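PDB 3EMF: Hia (Adhesin) from Haemophilus influenzae, which probably mediates bacterial attachment to host cells as a trimeric autotransporter adhesin of the outer membrane, this chain being its binding domain HiaBD2. Local coordinates for residues 96-100 against 111-115; 8-12 against 35-41; 64-70 against 81-86. All coordinates share one frame; numbering follows the deposited sequence.

Contact 1 (96-100 against 111-115); sequences GGVQV and ITFAL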
ATOM      1  N   GLY A  96      27.139  -7.092  -2.592  1.00 55.52           N
ATOM      2  CA  GLY A  96      28.317  -6.260  -2.457  1.00 58.00           C
ATOM      3  C   GLY A  96      28.652  -5.900  -1.021  1.00 58.12           C
ATOM      4  O   GLY A  96      29.018  -4.759  -0.725  1.00 56.54           O
ATOM      5  N   GLY A  97      28.531  -6.873  -0.122  1.00 54.12           N
ATOM      6  CA  GLY A  97      28.959  -6.677   1.250  1.00 43.63           C
ATOM      7  C   GLY A  97      27.845  -6.322   2.223  1.00 45.59           C
ATOM      8  O   GLY A  97      28.099  -6.083   3.401  1.00 52.24           O
ATOM      9  N   VAL A  98      26.610  -6.275   1.727  1.00 45.34           N
ATOM     10  CA  VAL A  98      25.443  -5.995   2.566  1.00 44.91           C
ATOM     11  C   VAL A  98      24.509  -7.201   2.566  1.00 44.94           C
ATOM     12  O   VAL A  98      24.225  -7.778   1.513  1.00 47.75           O
ATOM     13  CB  VAL A  98      24.656  -4.757   2.084  1.00 44.03           C
ATOM     14  CG1 VAL A  98      23.451  -4.511   2.974  1.00 40.12           C
ATOM     15  CG2 VAL A  98      25.540  -3.529   2.053  1.00 51.10           C
ATOM     16  N   GLN A  99      24.052  -7.578   3.756  1.00 41.91           N
ATOM     17  CA  GLN A  99      23.148  -8.708   3.934  1.00 44.63           C
ATOM     18  C   GLN A  99      21.733  -8.197   4.247  1.00 40.10           C
ATOM     19  O   GLN A  99      21.553  -7.291   5.058  1.00 40.67           O
ATOM     20  CB  GLN A  99      23.652  -9.598   5.076  1.00 55.32           C
ATOM     21  CG  GLN A  99      23.257 -11.063   4.953  1.00 62.29           C
ATOM     22  CD  GLN A  99      23.841 -11.933   6.056  1.00 65.32           C
ATOM     23  OE1 GLN A  99      23.515 -11.754   7.232  1.00 64.63           O
ATOM     24  NE2 GLN A  99      24.697 -12.890   5.678  1.00 54.75           N
ATOM     25  N   VAL A 100      20.737  -8.768   3.585  1.00 37.60           N
ATOM     26  CA  VAL A 100      19.347  -8.387   3.818  1.00 34.36           C
ATOM     27  C   VAL A 100      18.542  -9.646   4.030  1.00 39.39           C
ATOM     28  O   VAL A 100      18.557 -10.545   3.192  1.00 41.46           O
ATOM     29  CB  VAL A 100      18.726  -7.634   2.610  1.00 35.25           C
ATOM     30  CG1 VAL A 100      17.242  -7.399   2.850  1.00 39.96           C
ATOM     31  CG2 VAL A 100      19.451  -6.323   2.356  1.00 36.24           C
ATOM     32  N   ILE A 111      12.376  -6.403   7.867  1.00 32.82           N
ATOM     33  CA  ILE A 111      13.544  -6.452   7.021  1.00 31.40           C
ATOM     34  C   ILE A 111      14.760  -6.014   7.824  1.00 27.16           C
ATOM     35  O   ILE A 111      14.759  -4.954   8.441  1.00 29.63           O
ATOM     36  CB  ILE A 111      13.406  -5.549   5.784  1.00 32.89           C
ATOM     37  CG1 ILE A 111      12.083  -5.811   5.068  1.00 30.30           C
ATOM     38  CG2 ILE A 111      14.579  -5.795   4.861  1.00 30.91           C
ATOM     39  CD1 ILE A 111      12.053  -7.124   4.307  1.00 36.12           C
ATOM     40  N   THR A 112      15.797  -6.842   7.812  1.00 26.03           N
ATOM     41  CA  THR A 112      16.957  -6.615   8.651  1.00 30.12           C
ATOM     42  C   THR A 112      18.199  -6.442   7.804  1.00 38.07           C
ATOM     43  O   THR A 112      18.432  -7.212   6.872  1.00 41.87           O
ATOM     44  CB  THR A 112      17.177  -7.810   9.586  1.00 36.90           C
ATOM     45  OG1 THR A 112      16.010  -8.002  10.389  1.00 40.50           O
ATOM     46  CG2 THR A 112      18.399  -7.577  10.487  1.00 45.69           C
ATOM     47  N   PHE A 113      19.002  -5.439   8.145  1.00 35.69           N
ATOM     48  CA  PHE A 113      20.178  -5.095   7.359  1.00 42.47           C
ATOM     49  C   PHE A 113      21.436  -5.279   8.180  1.00 44.90           C
ATOM     50  O   PHE A 113      21.524  -4.784   9.296  1.00 53.01           O
ATOM     51  CB  PHE A 113      20.094  -3.646   6.889  1.00 41.21           C
ATOM     52  CG  PHE A 113      18.896  -3.365   6.061  1.00 40.26           C
ATOM     53  CD1 PHE A 113      17.664  -3.145   6.659  1.00 44.23           C
ATOM     54  CD2 PHE A 113      18.983  -3.360   4.681  1.00 36.04           C
ATOM     55  CE1 PHE A 113      16.549  -2.900   5.901  1.00 37.98           C
ATOM     56  CE2 PHE A 113      17.872  -3.113   3.920  1.00 37.85           C
ATOM     57  CZ  PHE A 113      16.648  -2.881   4.533  1.00 36.98           C
ATOM     58  N   ALA A 114      22.407  -5.983   7.611  1.00 41.75           N
ATOM     59  CA  ALA A 114      23.650  -6.263   8.314  1.00 41.98           C
ATOM     60  C   ALA A 114      24.803  -6.324   7.318  1.00 44.89           C
ATOM     61  O   ALA A 114      24.580  -6.279   6.115  1.00 41.25           O
ATOM     62  CB  ALA A 114      23.529  -7.570   9.086  1.00 37.14           C
ATOM     63  N   LEU A 115      26.029  -6.435   7.817  1.00 49.54           N
ATOM     64  CA  LEU A 115      27.203  -6.504   6.950  1.00 54.13           C
ATOM     65  C   LEU A 115      27.443  -7.913   6.418  1.00 58.99           C
ATOM     66  O   LEU A 115      27.552  -8.864   7.197  1.00 61.63           O
ATOM     67  CB  LEU A 115      28.436  -6.020   7.701  1.00 52.79           C
ATOM     68  CG  LEU A 115      28.694  -4.516   7.725  1.00 62.81           C
ATOM     69  CD1 LEU A 115      27.401  -3.738   7.822  1.00 68.64           C
ATOM     70  CD2 LEU A 115      29.635  -4.165   8.873  1.00 66.96           C
TER
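The carbonyl oxygen of Ala114 receives the amide of Gln99, N to O 2.7 Å, with the hydrogen almost in line (169°). The return bond, Ala114 N to Gln99 O at 3.0 Å, closes the ring of an antiparallel hydrogen-bonded pair. Gln99 O is also approached by Phe113 CA at 3.5 Å, a CA-H...O contact, and Thr112 O meets Val100 CA in the same way. On the face of Gln99 and Ala114 the CB atoms of the two residues sit 4.5 Å apart, and the extended glutamine chain runs out over this face, where Gln99 packs on Asn74 of the second subunit.

Val100 and Phe113, a non-hydrogen-bonded pair, occupy the other face. Their side chains lie side by side and point the same way, with Val100 CG2 3.8 Å from Phe113 CD2 in an oblique approach to the ring. With CG1 anti to its backbone N (chi1 174°), Val100 sends its other branch diagonally to Ile111, CG1 to CG2 3.7 Å. Beta-branched valine and isoleucine suit these buried, extended positions. Gly97, at phi 98°, takes a backbone shape that favours glycine just before the strand.

The contact forms the open end of the beta hairpin of strands 99-105 and 108-114, within the Trp ring domain. Strand 108-114 continues the sheet into the second subunit through parallel pairing of Ile111 to Phe113, and Phe113 meets its counterparts from both other subunits where the three chains converge.

Contact 2 (8-12 against 35-41); sequences KLKAY and YKGLLNL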
ATOM      1  N   LYS A   8     -16.173  11.473  -9.098  1.00 41.50           N
ATOM      2  CA  LYS A   8     -15.457  12.574  -9.744  1.00 36.71           C
ATOM      3  C   LYS A   8     -13.975  12.645  -9.378  1.00 35.97           C
ATOM      4  O   LYS A   8     -13.292  13.584  -9.760  1.00 45.18           O
ATOM      5  CB  LYS A   8     -16.131  13.914  -9.411  1.00 36.83           C
ATOM      6  CG  LYS A   8     -17.319  14.284 -10.286  1.00 49.36           C
ATOM      7  CD  LYS A   8     -17.983  15.559  -9.753  1.00 63.85           C
ATOM      8  CE  LYS A   8     -19.028  16.119 -10.712  1.00 78.38           C
ATOM      9  NZ  LYS A   8     -19.488  17.492 -10.312  1.00 80.03           N
ATOM     10  N   LEU A   9     -13.476  11.650  -8.648  1.00 29.92           N
ATOM     11  CA  LEU A   9     -12.058  11.592  -8.293  1.00 22.52           C
ATOM     12  C   LEU A   9     -11.127  11.643  -9.500  1.00 29.19           C
ATOM     13  O   LEU A   9     -11.324  10.926 -10.490  1.00 29.79           O
ATOM     14  CB  LEU A   9     -11.742  10.316  -7.498  1.00 22.11           C
ATOM     15  CG  LEU A   9     -12.385  10.181  -6.119  1.00 22.37           C
ATOM     16  CD1 LEU A   9     -12.160   8.758  -5.555  1.00 23.20           C
ATOM     17  CD2 LEU A   9     -11.860  11.266  -5.167  1.00 27.64           C
ATOM     18  N   LYS A  10     -10.087  12.461  -9.386  1.00 28.89           N
ATOM     19  CA  LYS A  10      -9.073  12.566 -10.435  1.00 29.00           C
ATOM     20  C   LYS A  10      -7.794  11.907  -9.959  1.00 28.98           C
ATOM     21  O   LYS A  10      -7.663  11.541  -8.792  1.00 29.92           O
ATOM     22  CB  LYS A  10      -8.778  14.029 -10.768  1.00 34.32           C
ATOM     23  CG  LYS A  10     -10.007  14.896 -10.999  1.00 40.54           C
ATOM     24  CD  LYS A  10      -9.616  16.360 -11.196  1.00 57.79           C
ATOM     25  CE  LYS A  10     -10.848  17.255 -11.322  1.00 68.03           C
ATOM     26  NZ  LYS A  10     -11.673  16.904 -12.519  1.00 74.84           N
ATOM     27  N   ALA A  11      -6.854  11.762 -10.879  1.00 26.96           N
ATOM     28  CA  ALA A  11      -5.532  11.281 -10.554  1.00 29.03           C
ATOM     29  C   ALA A  11      -4.597  12.474 -10.485  1.00 29.19           C
ATOM     30  O   ALA A  11      -4.834  13.503 -11.112  1.00 27.31           O
ATOM     31  CB  ALA A  11      -5.062  10.311 -11.626  1.00 32.30           C
ATOM     32  N   TYR A  12      -3.523  12.341  -9.731  1.00 22.57           N
ATOM     33  CA  TYR A  12      -2.478  13.330  -9.812  1.00 26.28           C
ATOM     34  C   TYR A  12      -1.961  13.384 -11.250  1.00 24.98           C
ATOM     35  O   TYR A  12      -1.884  12.352 -11.927  1.00 25.92           O
ATOM     36  CB  TYR A  12      -1.353  12.983  -8.870  1.00 25.24           C
ATOM     37  CG  TYR A  12      -1.725  13.225  -7.437  1.00 28.41           C
ATOM     38  CD1 TYR A  12      -1.929  14.511  -6.966  1.00 20.10           C
ATOM     39  CD2 TYR A  12      -1.899  12.163  -6.555  1.00 32.84           C
ATOM     40  CE1 TYR A  12      -2.285  14.738  -5.647  1.00 33.79           C
ATOM     41  CE2 TYR A  12      -2.245  12.379  -5.242  1.00 31.84           C
ATOM     42  CZ  TYR A  12      -2.433  13.659  -4.787  1.00 35.01           C
ATOM     43  OH  TYR A  12      -2.780  13.868  -3.464  1.00 34.25           O
ATOM     44  N   TYR A  35       4.045  10.612  -8.912  1.00 30.84           N
ATOM     45  CA  TYR A  35       2.677  10.466  -8.434  1.00 21.53           C
ATOM     46  C   TYR A  35       1.685  10.346  -9.565  1.00 28.95           C
ATOM     47  O   TYR A  35       0.496  10.108  -9.335  1.00 24.09           O
ATOM     48  CB  TYR A  35       2.271  11.645  -7.542  1.00 24.56           C
ATOM     49  CG  TYR A  35       2.960  11.633  -6.206  1.00 23.53           C
ATOM     50  CD1 TYR A  35       2.295  11.211  -5.055  1.00 28.45           C
ATOM     51  CD2 TYR A  35       4.286  12.015  -6.098  1.00 25.87           C
ATOM     52  CE1 TYR A  35       2.946  11.192  -3.834  1.00 36.89           C
ATOM     53  CE2 TYR A  35       4.946  11.985  -4.894  1.00 25.43           C
ATOM     54  CZ  TYR A  35       4.274  11.587  -3.765  1.00 40.96           C
ATOM     55  OH  TYR A  35       4.955  11.583  -2.568  1.00 45.63           O
ATOM     56  N   LYS A  36       2.168  10.523 -10.793  1.00 28.19           N
ATOM     57  CA  LYS A  36       1.249  10.619 -11.916  1.00 20.60           C
ATOM     58  C   LYS A  36       0.388   9.376 -12.038  1.00 23.73           C
ATOM     59  O   LYS A  36       0.910   8.268 -12.156  1.00 23.73           O
ATOM     60  CB  LYS A  36       2.018  10.828 -13.242  1.00 23.04           C
ATOM     61  CG  LYS A  36       1.094  10.955 -14.436  1.00 26.45           C
ATOM     62  CD  LYS A  36       1.886  11.180 -15.753  1.00 39.05           C
ATOM     63  CE  LYS A  36       0.946  11.189 -16.962  1.00 50.92           C
ATOM     64  NZ  LYS A  36       1.642  10.834 -18.250  1.00 56.43           N
ATOM     65  N   GLY A  37      -0.927   9.556 -12.049  1.00 24.00           N
ATOM     66  CA  GLY A  37      -1.825   8.424 -12.191  1.00 28.78           C
ATOM     67  C   GLY A  37      -2.297   7.820 -10.869  1.00 26.50           C
ATOM     68  O   GLY A  37      -3.193   6.984 -10.856  1.00 27.79           O
ATOM     69  N   LEU A  38      -1.703   8.218  -9.751  1.00 29.40           N
ATOM     70  CA  LEU A  38      -2.240   7.772  -8.462  1.00 25.45           C
ATOM     71  C   LEU A  38      -3.494   8.582  -8.170  1.00 28.62           C
ATOM     72  O   LEU A  38      -3.596   9.733  -8.582  1.00 23.54           O
ATOM     73  CB  LEU A  38      -1.219   7.950  -7.328  1.00 27.31           C
ATOM     74  CG  LEU A  38       0.077   7.142  -7.398  1.00 30.81           C
ATOM     75  CD1 LEU A  38       0.959   7.377  -6.151  1.00 20.16           C
ATOM     76  CD2 LEU A  38      -0.250   5.670  -7.554  1.00 30.83           C
ATOM     77  N   LEU A  39      -4.430   7.983  -7.441  1.00 25.44           N
ATOM     78  CA  LEU A  39      -5.691   8.626  -7.120  1.00 23.28           C
ATOM     79  C   LEU A  39      -5.436   9.874  -6.293  1.00 27.18           C
ATOM     80  O   LEU A  39      -4.625   9.875  -5.363  1.00 28.63           O
ATOM     81  CB  LEU A  39      -6.596   7.656  -6.345  1.00 21.30           C
ATOM     82  CG  LEU A  39      -8.111   7.891  -6.367  1.00 31.40           C
ATOM     83  CD1 LEU A  39      -8.621   7.904  -7.810  1.00 27.20           C
ATOM     84  CD2 LEU A  39      -8.823   6.805  -5.544  1.00 35.00           C
ATOM     85  N   ASN A  40      -6.120  10.949  -6.645  1.00 20.55           N
ATOM     86  CA  ASN A  40      -6.056  12.151  -5.848  1.00 25.73           C
ATOM     87  C   ASN A  40      -7.233  12.172  -4.867  1.00 30.06           C
ATOM     88  O   ASN A  40      -8.326  12.593  -5.204  1.00 27.12           O
ATOM     89  CB  ASN A  40      -6.063  13.407  -6.717  1.00 28.48           C
ATOM     90  CG  ASN A  40      -5.919  14.662  -5.884  1.00 40.68           C
ATOM     91  OD1 ASN A  40      -5.922  14.589  -4.652  1.00 33.09           O
ATOM     92  ND2 ASN A  40      -5.783  15.815  -6.537  1.00 39.46           N
ATOM     93  N   LEU A  41      -7.005  11.692  -3.656  1.00 27.67           N
ATOM     94  CA  LEU A  41      -8.093  11.570  -2.700  1.00 35.59           C
ATOM     95  C   LEU A  41      -8.391  12.883  -1.987  1.00 41.02           C
ATOM     96  O   LEU A  41      -9.481  13.070  -1.449  1.00 46.55           O
ATOM     97  CB  LEU A  41      -7.791  10.453  -1.690  1.00 35.73           C
ATOM     98  CG  LEU A  41      -8.008   9.033  -2.212  1.00 34.27           C
ATOM     99  CD1 LEU A  41      -7.589   8.010  -1.160  1.00 34.37           C
ATOM    100  CD2 LEU A  41      -9.463   8.818  -2.611  1.00 29.97           C
TER
HETATM  101  O   HOH W   1      -9.621  13.956  -7.143  1.00 34.97           O
HETATM  102  O   HOH W   2      -5.149  15.891  -9.626  1.00 31.87           O
HETATM  103  O   HOH W   3      -4.340  11.651  -2.167  1.00 22.73           O
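Tyr12 lays one face of its ring over the side chain of Asn40, whose CB sits 4.0 Å from the ring centroid and almost on its normal, a CH-pi contact. Ring and amide planes are only 18° apart, so the two flat groups stack. Asn40 reaches this place with CG anti to its backbone N (chi1 -177°), and its OD1 is held by the backbone N of Asn42. Water joins Asn40 ND2 to Ala11 O, helping to fix the amide's rotation.

A single beta bridge, Ala11 opposite Leu39, joins two loops that belong to no regular strand, part of the HiaBD2_N region. Asn40 N donates to Lys10 O at 2.7 Å, and Tyr12 N to Leu38 O at 2.9 Å. Gly37 N returns a bond to Tyr12 O at 3.0 Å. Gly37 belongs to a type II turn from Tyr35 to Leu38, where its positive phi favours glycine.

Beyond the polar pairs, Leu9 CD1 touches Leu39 CD2 at 3.9 Å and Leu41 CD2 at 4.0 Å, an aliphatic cluster joined by Val60 and Leu63 of the third subunit. His86 of that subunit bonds Leu39 O.

Contact 3 (64-70 against 81-86); sequences RKLGWVL and SQQVKH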
ATOM      1  N   ARG A  64      -7.715   0.744  -8.716  1.00 22.54           N
ATOM      2  CA  ARG A  64      -6.641   0.542  -9.669  1.00 19.97           C
ATOM      3  C   ARG A  64      -5.666   1.709  -9.636  1.00 27.34           C
ATOM      4  O   ARG A  64      -4.611   1.652 -10.245  1.00 23.51           O
ATOM      5  CB  ARG A  64      -7.193   0.341 -11.084  1.00 25.81           C
ATOM      6  CG  ARG A  64      -8.023  -0.929 -11.229  1.00 26.95           C
ATOM      7  CD  ARG A  64      -8.468  -1.180 -12.654  1.00 27.94           C
ATOM      8  NE  ARG A  64      -9.007  -2.529 -12.778  1.00 29.00           N
ATOM      9  CZ  ARG A  64     -10.207  -2.819 -13.257  1.00 33.76           C
ATOM     10  NH1 ARG A  64     -11.003  -1.852 -13.699  1.00 31.32           N
ATOM     11  NH2 ARG A  64     -10.605  -4.081 -13.310  1.00 28.57           N
ATOM     12  N   LYS A  65      -6.024   2.765  -8.917  1.00 17.61           N
ATOM     13  CA  LYS A  65      -5.168   3.943  -8.840  1.00 18.91           C
ATOM     14  C   LYS A  65      -4.616   4.175  -7.440  1.00 20.03           C
ATOM     15  O   LYS A  65      -3.978   5.194  -7.177  1.00 20.40           O
ATOM     16  CB  LYS A  65      -5.928   5.185  -9.300  1.00 19.12           C
ATOM     17  CG  LYS A  65      -6.392   5.119 -10.733  1.00 23.70           C
ATOM     18  CD  LYS A  65      -6.916   6.491 -11.152  1.00 26.51           C
ATOM     19  CE  LYS A  65      -7.249   6.513 -12.645  1.00 43.84           C
ATOM     20  NZ  LYS A  65      -8.265   5.480 -13.009  1.00 49.29           N
ATOM     21  N   LEU A  66      -4.834   3.217  -6.556  1.00 21.99           N
ATOM     22  CA  LEU A  66      -4.264   3.275  -5.216  1.00 22.89           C
ATOM     23  C   LEU A  66      -2.790   2.894  -5.206  1.00 20.43           C
ATOM     24  O   LEU A  66      -2.335   2.060  -5.988  1.00 21.20           O
ATOM     25  CB  LEU A  66      -5.028   2.330  -4.292  1.00 22.31           C
ATOM     26  CG  LEU A  66      -6.491   2.642  -3.994  1.00 21.64           C
ATOM     27  CD1 LEU A  66      -7.040   1.530  -3.078  1.00 22.61           C
ATOM     28  CD2 LEU A  66      -6.646   3.990  -3.345  1.00 25.40           C
ATOM     29  N   GLY A  67      -2.036   3.501  -4.306  1.00 23.72           N
ATOM     30  CA  GLY A  67      -0.635   3.185  -4.231  1.00 25.20           C
ATOM     31  C   GLY A  67       0.129   4.145  -3.363  1.00 24.67           C
ATOM     32  O   GLY A  67      -0.430   5.098  -2.823  1.00 21.84           O
ATOM     33  N   TRP A  68       1.408   3.856  -3.194  1.00 22.61           N
ATOM     34  CA  TRP A  68       2.295   4.764  -2.496  1.00 23.30           C
ATOM     35  C   TRP A  68       3.565   4.888  -3.325  1.00 22.42           C
ATOM     36  O   TRP A  68       3.832   4.055  -4.198  1.00 22.42           O
ATOM     37  CB  TRP A  68       2.590   4.260  -1.062  1.00 17.54           C
ATOM     38  CG  TRP A  68       3.007   2.830  -0.957  1.00 23.83           C
ATOM     39  CD1 TRP A  68       2.189   1.719  -0.964  1.00 17.94           C
ATOM     40  CD2 TRP A  68       4.345   2.339  -0.789  1.00 25.50           C
ATOM     41  NE1 TRP A  68       2.950   0.585  -0.818  1.00 19.20           N
ATOM     42  CE2 TRP A  68       4.271   0.941  -0.697  1.00 23.38           C
ATOM     43  CE3 TRP A  68       5.600   2.953  -0.695  1.00 21.41           C
ATOM     44  CZ2 TRP A  68       5.407   0.141  -0.536  1.00 25.59           C
ATOM     45  CZ3 TRP A  68       6.721   2.159  -0.533  1.00 22.76           C
ATOM     46  CH2 TRP A  68       6.617   0.773  -0.448  1.00 22.68           C
ATOM     47  N   VAL A  69       4.352   5.915  -3.043  1.00 25.72           N
ATOM     48  CA  VAL A  69       5.557   6.165  -3.818  1.00 20.78           C
ATOM     49  C   VAL A  69       6.808   5.639  -3.114  1.00 24.70           C
ATOM     50  O   VAL A  69       7.020   5.866  -1.920  1.00 25.58           O
ATOM     51  CB  VAL A  69       5.706   7.660  -4.128  1.00 24.71           C
ATOM     52  CG1 VAL A  69       7.001   7.914  -4.843  1.00 28.37           C
ATOM     53  CG2 VAL A  69       4.509   8.152  -4.960  1.00 19.54           C
ATOM     54  N   LEU A  70       7.622   4.916  -3.871  1.00 24.08           N
ATOM     55  CA  LEU A  70       8.849   4.346  -3.363  1.00 22.44           C
ATOM     56  C   LEU A  70      10.038   5.036  -4.023  1.00 37.14           C
ATOM     57  O   LEU A  70      10.119   5.108  -5.252  1.00 32.02           O
ATOM     58  CB  LEU A  70       8.879   2.857  -3.675  1.00 19.60           C
ATOM     59  CG  LEU A  70      10.216   2.140  -3.484  1.00 33.73           C
ATOM     60  CD1 LEU A  70      10.556   1.992  -2.023  1.00 29.07           C
ATOM     61  CD2 LEU A  70      10.161   0.777  -4.153  1.00 32.64           C
ATOM     62  N   SER A  81      12.202   7.469  -8.422  1.00 38.08           N
ATOM     63  CA  SER A  81      10.932   7.114  -7.790  1.00 41.25           C
ATOM     64  C   SER A  81      10.149   6.126  -8.631  1.00 45.40           C
ATOM     65  O   SER A  81      10.254   6.121  -9.854  1.00 41.63           O
ATOM     66  CB  SER A  81      10.076   8.363  -7.566  1.00 40.28           C
ATOM     67  OG  SER A  81      10.690   9.265  -6.670  1.00 36.84           O
ATOM     68  N   GLN A  82       9.356   5.295  -7.962  1.00 35.45           N
ATOM     69  CA  GLN A  82       8.420   4.407  -8.637  1.00 38.64           C
ATOM     70  C   GLN A  82       7.142   4.361  -7.811  1.00 36.04           C
ATOM     71  O   GLN A  82       7.141   4.753  -6.641  1.00 28.85           O
ATOM     72  CB  GLN A  82       8.988   2.992  -8.766  1.00 46.21           C
ATOM     73  CG  GLN A  82      10.374   2.902  -9.373  1.00 59.37           C
ATOM     74  CD  GLN A  82      11.469   2.790  -8.327  1.00 59.77           C
ATOM     75  OE1 GLN A  82      11.399   3.400  -7.255  1.00 63.74           O
ATOM     76  NE2 GLN A  82      12.489   2.007  -8.633  1.00 53.67           N
ATOM     77  N   GLN A  83       6.068   3.864  -8.416  1.00 32.99           N
ATOM     78  CA  GLN A  83       4.810   3.698  -7.715  1.00 33.33           C
ATOM     79  C   GLN A  83       4.615   2.270  -7.330  1.00 34.21           C
ATOM     80  O   GLN A  83       4.720   1.380  -8.163  1.00 28.04           O
ATOM     81  CB  GLN A  83       3.634   4.092  -8.593  1.00 36.18           C
ATOM     82  CG  GLN A  83       3.743   5.450  -9.134  1.00 35.61           C
ATOM     83  CD  GLN A  83       2.555   5.826  -9.977  1.00 38.63           C
ATOM     84  OE1 GLN A  83       1.794   4.972 -10.434  1.00 32.75           O
ATOM     85  NE2 GLN A  83       2.387   7.125 -10.189  1.00 29.42           N
ATOM     86  N   VAL A  84       4.297   2.053  -6.059  1.00 24.75           N
ATOM     87  CA  VAL A  84       3.905   0.742  -5.607  1.00 25.46           C
ATOM     88  C   VAL A  84       2.391   0.692  -5.577  1.00 31.55           C
ATOM     89  O   VAL A  84       1.754   1.277  -4.698  1.00 33.16           O
ATOM     90  CB  VAL A  84       4.463   0.456  -4.227  1.00 22.42           C
ATOM     91  CG1 VAL A  84       4.096  -0.969  -3.801  1.00 21.20           C
ATOM     92  CG2 VAL A  84       5.957   0.647  -4.268  1.00 28.24           C
ATOM     93  N   LYS A  85       1.814   0.002  -6.549  1.00 23.25           N
ATOM     94  CA  LYS A  85       0.371  -0.095  -6.635  1.00 22.23           C
ATOM     95  C   LYS A  85      -0.091  -1.419  -6.084  1.00 22.06           C
ATOM     96  O   LYS A  85       0.728  -2.227  -5.639  1.00 23.50           O
ATOM     97  CB  LYS A  85      -0.089   0.138  -8.077  1.00 30.71           C
ATOM     98  CG  LYS A  85       0.218   1.575  -8.525  1.00 42.89           C
ATOM     99  CD  LYS A  85      -0.995   2.281  -9.114  1.00 42.13           C
ATOM    100  CE  LYS A  85      -1.325   1.758 -10.492  1.00 51.08           C
ATOM    101  NZ  LYS A  85      -2.293   2.648 -11.199  1.00 61.32           N
ATOM    102  N   HIS A  86      -1.399  -1.658  -6.090  1.00 23.14           N
ATOM    103  CA  HIS A  86      -1.862  -2.916  -5.552  1.00 19.04           C
ATOM    104  C   HIS A  86      -1.207  -4.060  -6.310  1.00 29.02           C
ATOM    105  O   HIS A  86      -1.127  -4.030  -7.552  1.00 28.40           O
ATOM    106  CB  HIS A  86      -3.366  -3.060  -5.670  1.00 21.36           C
ATOM    107  CG  HIS A  86      -3.842  -4.438  -5.339  1.00 20.64           C
ATOM    108  ND1 HIS A  86      -4.171  -5.368  -6.298  1.00 23.94           N
ATOM    109  CD2 HIS A  86      -3.970  -5.064  -4.148  1.00 13.20           C
ATOM    110  CE1 HIS A  86      -4.494  -6.508  -5.711  1.00 20.86           C
ATOM    111  NE2 HIS A  86      -4.395  -6.344  -4.402  1.00 23.77           N
TER
HETATM  112  O   HOH W   4      -3.693  -0.151  -7.278  1.00 22.20           O
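Val84 spreads over the indole of Trp68 and against Leu70, the three forming an apolar patch on one face, which Gln82 shares. The valine CB lies 3.8 Å from the centroid of the five-membered ring, 19° off the normal, a CH-pi contact over the ring face. The indole gets there because Trp68 CG stands between backbone N and carbonyl carbon (chi1 49°), a crowded position that swings the ring alongside Val84. CG1 of Val84 rests on NE1 and CE2 of the indole; CG2 lies over its six-membered ring and also reaches Leu70 CB at 3.7 Å. A compact, branched valine thus serves two larger neighbours.

Trp68 and Val84 exchange two backbone bonds, the tighter being Val84 N to Trp68 O at 2.8 Å. Leu70 and Gln82 do likewise. Gly67 is almost fully extended, at angles that call for glycine; Val84 O, 3.1 Å from its CA, leaves no place for a side chain.

Lys85, on the other face, folds at chi2 and chi3 so that its ammonium turns back to the main chain, NZ to Arg64 O 2.7 Å. Trp68 also meets Trp68 of both other subunits edge-to-face, consistent with the name of the Trp ring domain. The chemistry thus divides by face: Val84 and Leu70 pack beside the indole where the three subunits meet, whereas the lysine ties the segment before the strand to the hairpin.

Along the chain the contacts follow one another as 2, 3 and 1. Contacts 2 and 3 adjoin, with centres about 11 Å apart, although they fall in the HiaBD2_N and Trp ring regions respectively. They are joined by probable hydrogen bonds from Gln83 NE2 to Lys36 O and from Leu39 N to Lys65 O, and by packing of Tyr35 on Val69. Contact 1 lies in the second hairpin, its centre about 25 Å from that of contact 3 and about 36 Å from that of contact 2, touching neither. Each contact also meets neighbouring subunits, so the loop-rich N-terminal part and both hairpins are built into one intertwined trimer, consistent with an elongated adhesin.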